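Local coordinates for type II secretion system protein C (Vibrio cholerae, PDB 2I6V) that is an inner-membrane component of the type II secretion system, probably required to export cholera toxin across the outer membrane, represented here by its periplasmic PDZ domain, at residues Y21-G26 with I35-G40; D41-L46 with L72-D77. All coordinates share one frame; numbering follows the deposited sequence.

Interaction 1 of 2, residues Y21-G26 with I35-G40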
loop_
_atom_site.group_PDB
_atom_site.type_symbol
_atom_site.label_atom_id
_atom_site.label_comp_id
_atom_site.label_asym_id
_atom_site.label_seq_id
_atom_site.Cartn_x
_atom_site.Cartn_y
_atom_site.Cartn_z
ATOM N N TYR A 21 5.766 4.748 1.786
ATOM C CA TYR A 21 5.714 3.738 2.853
ATOM C C TYR A 21 6.491 2.481 2.489
ATOM O O TYR A 21 6.282 1.899 1.421
ATOM C CB TYR A 21 4.262 3.380 3.217
ATOM C CG TYR A 21 3.511 4.579 3.724
ATOM C CD1 TYR A 21 3.351 4.793 5.088
ATOM C CD2 TYR A 21 3.006 5.518 2.842
ATOM C CE1 TYR A 21 2.692 5.915 5.557
ATOM C CE2 TYR A 21 2.338 6.647 3.297
ATOM C CZ TYR A 21 2.186 6.837 4.657
ATOM O OH TYR A 21 1.526 7.963 5.100
ATOM N N ARG A 22 7.401 2.080 3.368
ATOM C CA ARG A 22 8.106 0.821 3.190
ATOM C C ARG A 22 7.133 -0.320 3.408
ATOM O O ARG A 22 6.386 -0.342 4.386
ATOM C CB ARG A 22 9.236 0.677 4.206
ATOM C CG ARG A 22 10.191 -0.460 3.883
ATOM C CD ARG A 22 11.081 -0.768 5.088
ATOM N NE ARG A 22 12.061 -1.821 4.804
ATOM C CZ ARG A 22 11.778 -3.124 4.764
ATOM N NH1 ARG A 22 10.525 -3.545 4.972
ATOM N NH2 ARG A 22 12.740 -4.000 4.489
ATOM N N VAL A 23 7.174 -1.281 2.496
ATOM C CA VAL A 23 6.342 -2.471 2.577
ATOM C C VAL A 23 7.031 -3.606 3.342
ATOM O O VAL A 23 8.195 -3.928 3.072
ATOM C CB VAL A 23 6.041 -2.985 1.148
ATOM C CG1 VAL A 23 5.514 -4.405 1.164
ATOM C CG2 VAL A 23 5.090 -2.038 0.414
ATOM N N SER A 24 6.296 -4.209 4.281
ATOM C CA SER A 24 6.727 -5.418 4.990
ATOM C C SER A 24 5.625 -6.461 4.849
ATOM O O SER A 24 4.482 -6.125 4.565
ATOM C CB SER A 24 6.969 -5.139 6.483
ATOM O OG SER A 24 8.064 -4.246 6.682
ATOM N N PRO A 25 5.964 -7.734 5.050
ATOM C CA PRO A 25 4.938 -8.774 4.947
ATOM C C PRO A 25 3.753 -8.542 5.889
ATOM O O PRO A 25 3.932 -8.101 7.028
ATOM C CB PRO A 25 5.696 -10.049 5.333
ATOM C CG PRO A 25 7.131 -9.741 4.950
ATOM C CD PRO A 25 7.293 -8.289 5.351
ATOM N N GLY A 26 2.550 -8.821 5.393
ATOM C CA GLY A 26 1.367 -8.777 6.221
ATOM C C GLY A 26 1.218 -10.052 7.031
ATOM O O GLY A 26 2.137 -10.885 7.129
ATOM N N ILE A 35 0.052 -11.703 -4.375
ATOM C CA ILE A 35 -0.111 -10.400 -5.038
ATOM C C ILE A 35 1.210 -9.844 -5.561
ATOM O O ILE A 35 1.227 -8.851 -6.284
ATOM C CB ILE A 35 -0.828 -9.342 -4.144
ATOM C CG1 ILE A 35 0.028 -8.965 -2.939
ATOM C CG2 ILE A 35 -2.226 -9.813 -3.677
ATOM C CD1 ILE A 35 -0.685 -8.005 -2.009
ATOM N N GLY A 36 2.311 -10.497 -5.196
ATOM C CA GLY A 36 3.611 -10.188 -5.767
ATOM C C GLY A 36 4.362 -9.072 -5.079
ATOM O O GLY A 36 5.193 -8.419 -5.703
ATOM N N LEU A 37 4.083 -8.851 -3.802
ATOM C CA LEU A 37 4.865 -7.873 -3.045
ATOM C C LEU A 37 6.177 -8.480 -2.575
ATOM O O LEU A 37 6.318 -9.704 -2.474
ATOM C CB LEU A 37 4.077 -7.371 -1.833
ATOM C CG LEU A 37 2.964 -6.366 -2.120
ATOM C CD1 LEU A 37 2.198 -6.071 -0.839
ATOM C CD2 LEU A 37 3.566 -5.091 -2.696
ATOM N N GLN A 38 7.144 -7.612 -2.286
ATOM C CA GLN A 38 8.421 -8.032 -1.742
ATOM C C GLN A 38 8.776 -7.105 -0.596
ATOM O O GLN A 38 8.502 -5.902 -0.659
ATOM C CB GLN A 38 9.507 -8.002 -2.822
ATOM C CG GLN A 38 9.237 -9.000 -3.935
ATOM C CD GLN A 38 10.358 -9.072 -4.954
ATOM O OE1 GLN A 38 11.389 -8.417 -4.807
ATOM N NE2 GLN A 38 10.153 -9.868 -6.001
ATOM N N ASP A 39 9.348 -7.679 0.459
ATOM C CA ASP A 39 9.784 -6.887 1.601
ATOM C C ASP A 39 10.702 -5.769 1.097
ATOM O O ASP A 39 11.576 -6.002 0.254
ATOM C CB ASP A 39 10.539 -7.750 2.616
ATOM C CG ASP A 39 11.005 -6.948 3.811
ATOM O OD1 ASP A 39 10.135 -6.424 4.526
ATOM O OD2 ASP A 39 12.239 -6.834 4.031
ATOM N N GLY A 40 10.492 -4.556 1.603
ATOM C CA GLY A 40 11.302 -3.415 1.188
ATOM C C GLY A 40 10.823 -2.669 -0.057
ATOM O O GLY A 40 11.430 -1.674 -0.457
HETATM O O HOH W 1 10.133 -5.777 7.448
#
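Val-23 and Leu-37 form the buried side of this contact, Arg-22 and Asp-39 its exposed, water-bearing but firmly bonded side. On the buried side, CG1 of Val-23 lies 4.2 Å from CD1 of Leu-37 and also rests near the carbonyl oxygen of Gln-38. It gets there because CG1 stands opposite the backbone nitrogen (chi1 164°). Both residues are buried, and branched aliphatic side chains suit a place where a loop closes over a strand. Next to them the backbones join directly: Gly-40 N donates to Val-23 O at 2.8 Å. Glycine fits here, since a CB at these backbone angles would jam against the preceding carbonyl oxygen; its bare CA lies over the centre of the Arg-22 guanidinium face, 3.6 Å above the plane.

Toward solvent, Arg-22 reaches along its extended chain to grip Asp-39 end-on in a salt bridge. Arg-22 NH1 meets OD1 of Asp-39 at 2.9 Å, while NH2 meets OD2 of the same carboxylate in an equally straight bond. The oxygens lie in the guanidinium plane, yet both nitrogens approach from above the carboxylate plane, the two planes being turned 52° apart. This out-of-plane approach probably makes the pair somewhat weaker than a coplanar one. One water bridges Ser-24 OG and Asp-39 OD1, donating to the carboxylate 3.0 Å away, and Pro-25 brings CD to 3.5 Å from Asp-39 OD1, so this exposed acid is held by charge, water and van der Waals contact together.

Phe-32 of helix 29-34 packs on Val-23, Pro-25 and Leu-37, and Val-7 of strand 7-14 touches both Val-23 and Leu-37. The contact thus ties the end of strand 17-25 to the loop that leads from that helix into strand 42-46.

Interaction 2 of 2, residues D41-L46 with L72-D77; sequences DMAVAL and LTVERD
Asp-41 and Arg-76 form a side-on salt bridge at one end of two antiparallel strands. Arg-76 NE donates to OD1 of Asp-41 and Arg-76 NH2 to OD2, each at 2.8 Å, on the syn sides of a carboxylate turned only 18° from the guanidinium. A bend at chi3 (-58°) folds the arginine back to the aspartate. Second bonds, from Gln-38 N to Asp-41 OD2 and from Arg-76 NH2 to Gly-36 O, fix the pair further.

Among the backbone bonds, Met-42 and Glu-75 pair through both N-H groups, and Thr-73 N donates to Ala-45 O. Thr-73 O receives Val-44 N at 2.9 Å and, weakly, Ala-45 N at 3.5 Å.

Apolar contacts divide between the faces. On the buried one, CD1 of Leu-72 meets Ala-43 CB at 3.9 Å and Leu-46 CD1 at 4.1 Å; small alanine lets the leucine in close. On the other, Ala-45 CB lies 3.8 Å from Thr-73 CB, while the threonine hydroxyl engages Asp-82. From the bulge, Val-44 CG2 touches Thr-73 CG2, methyl against methyl.

Two residues, Val-44 and Ala-45, stand across from the single Thr-73, which defines a classic beta bulge, shifting the register by one within the antiparallel sheet of this PDZ domain.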
loop_
_atom_site.group_PDB
_atom_site.type_symbol
_atom_site.label_atom_id
_atom_site.label_comp_id
_atom_site.label_asym_id
_atom_site.label_seq_id
_atom_site.Cartn_x
_atom_site.Cartn_y
_atom_site.Cartn_z
ATOM N N ASP A 41 9.747 -3.138 -0.685
ATOM C CA ASP A 41 9.122 -2.368 -1.756
ATOM C C ASP A 41 8.713 -1.016 -1.188
ATOM O O ASP A 41 8.409 -0.907 0.002
ATOM C CB ASP A 41 7.857 -3.052 -2.253
ATOM C CG ASP A 41 8.129 -4.203 -3.195
ATOM O OD1 ASP A 41 9.276 -4.354 -3.658
ATOM O OD2 ASP A 41 7.157 -4.938 -3.486
ATOM N N MET A 42 8.683 0.006 -2.035
ATOM C CA MET A 42 8.218 1.332 -1.593
ATOM C C MET A 42 6.827 1.638 -2.129
ATOM O O MET A 42 6.652 1.807 -3.328
ATOM C CB MET A 42 9.185 2.435 -2.035
ATOM C CG MET A 42 10.414 2.563 -1.153
ATOM S SD MET A 42 9.974 3.083 0.523
ATOM C CE MET A 42 9.164 4.639 0.156
ATOM N N ALA A 43 5.843 1.728 -1.241
ATOM C CA ALA A 43 4.473 1.994 -1.666
ATOM C C ALA A 43 4.287 3.493 -1.823
ATOM O O ALA A 43 4.626 4.273 -0.925
ATOM C CB ALA A 43 3.496 1.457 -0.652
ATOM N N VAL A 44 3.754 3.899 -2.969
ATOM C CA VAL A 44 3.642 5.328 -3.255
ATOM C C VAL A 44 2.220 5.786 -3.571
ATOM O O VAL A 44 1.891 6.967 -3.415
ATOM C CB VAL A 44 4.607 5.749 -4.376
ATOM C CG1 VAL A 44 6.050 5.466 -3.962
ATOM C CG2 VAL A 44 4.283 5.010 -5.666
ATOM N N ALA A 45 1.370 4.864 -4.009
ATOM C CA ALA A 45 -0.019 5.229 -4.276
ATOM C C ALA A 45 -0.967 4.095 -3.941
ATOM O O ALA A 45 -0.577 2.924 -3.926
ATOM C CB ALA A 45 -0.186 5.645 -5.732
ATOM N N LEU A 46 -2.222 4.454 -3.695
ATOM C CA LEU A 46 -3.280 3.492 -3.431
ATOM C C LEU A 46 -4.466 3.893 -4.299
ATOM O O LEU A 46 -4.945 5.022 -4.208
ATOM C CB LEU A 46 -3.649 3.542 -1.943
ATOM C CG LEU A 46 -4.579 2.484 -1.365
ATOM C CD1 LEU A 46 -4.154 1.083 -1.801
ATOM C CD2 LEU A 46 -4.580 2.599 0.167
ATOM N N LEU A 72 -2.222 -1.117 -5.269
ATOM C CA LEU A 72 -1.139 -0.462 -4.560
ATOM C C LEU A 72 -0.004 -0.293 -5.559
ATOM O O LEU A 72 0.460 -1.270 -6.140
ATOM C CB LEU A 72 -0.693 -1.348 -3.402
ATOM C CG LEU A 72 0.352 -0.854 -2.411
ATOM C CD1 LEU A 72 -0.160 0.333 -1.596
ATOM C CD2 LEU A 72 0.719 -2.007 -1.488
ATOM N N THR A 73 0.427 0.948 -5.777
ATOM C CA THR A 73 1.537 1.196 -6.680
ATOM C C THR A 73 2.808 1.138 -5.853
ATOM O O THR A 73 2.933 1.858 -4.861
ATOM C CB THR A 73 1.435 2.582 -7.351
ATOM O OG1 THR A 73 0.206 2.674 -8.086
ATOM C CG2 THR A 73 2.612 2.798 -8.310
ATOM N N VAL A 74 3.747 0.288 -6.253
ATOM C CA VAL A 74 5.020 0.212 -5.522
ATOM C C VAL A 74 6.209 0.501 -6.427
ATOM O O VAL A 74 6.125 0.330 -7.644
ATOM C CB VAL A 74 5.230 -1.156 -4.847
ATOM C CG1 VAL A 74 4.069 -1.466 -3.894
ATOM C CG2 VAL A 74 5.397 -2.259 -5.897
ATOM N N GLU A 75 7.309 0.930 -5.818
ATOM C CA GLU A 75 8.559 1.154 -6.531
ATOM C C GLU A 75 9.564 0.102 -6.074
ATOM O O GLU A 75 9.751 -0.108 -4.872
ATOM C CB GLU A 75 9.085 2.552 -6.228
ATOM C CG GLU A 75 10.113 3.073 -7.210
ATOM C CD GLU A 75 10.220 4.584 -7.145
ATOM O OE1 GLU A 75 10.693 5.096 -6.110
ATOM O OE2 GLU A 75 9.805 5.264 -8.114
ATOM N N ARG A 76 10.198 -0.558 -7.043
ATOM C CA ARG A 76 11.139 -1.629 -6.783
ATOM C C ARG A 76 12.228 -1.532 -7.846
ATOM O O ARG A 76 11.934 -1.537 -9.037
ATOM C CB ARG A 76 10.426 -2.992 -6.852
ATOM C CG ARG A 76 11.320 -4.180 -6.546
ATOM C CD ARG A 76 10.625 -5.486 -6.925
ATOM N NE ARG A 76 9.370 -5.617 -6.200
ATOM C CZ ARG A 76 8.372 -6.418 -6.557
ATOM N NH1 ARG A 76 8.482 -7.167 -7.647
ATOM N NH2 ARG A 76 7.259 -6.456 -5.828
ATOM N N ASP A 77 13.472 -1.398 -7.401
ATOM C CA ASP A 77 14.611 -1.252 -8.310
ATOM C C ASP A 77 14.397 -0.104 -9.308
ATOM O O ASP A 77 14.741 -0.211 -10.497
ATOM C CB ASP A 77 14.897 -2.575 -9.023
ATOM C CG ASP A 77 15.116 -3.719 -8.054
ATOM O OD1 ASP A 77 15.741 -3.496 -6.990
ATOM O OD2 ASP A 77 14.652 -4.841 -8.350
#

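Overall arrangement
The two contacts follow one another along the chain, and Gly-40 of interaction 1 is followed directly by Asp-41 of interaction 2. Their centres lie 9 Å apart, joined by strands 17-25 and 42-46, neighbours in one sheet: probable hydrogen bonds run from Ala-43 N to Tyr-21 O and from Val-23 N to Asp-41 O. Interaction 1 links strand 17-25 to the loop after helix 29-34; interaction 2 carries the same chain on to strand 69-76, which pairs in turn with strand 79-86. Residues 35-46 therefore touch an earlier strand, 17-25, and a later one, 69-76, within the periplasmic PDZ domain.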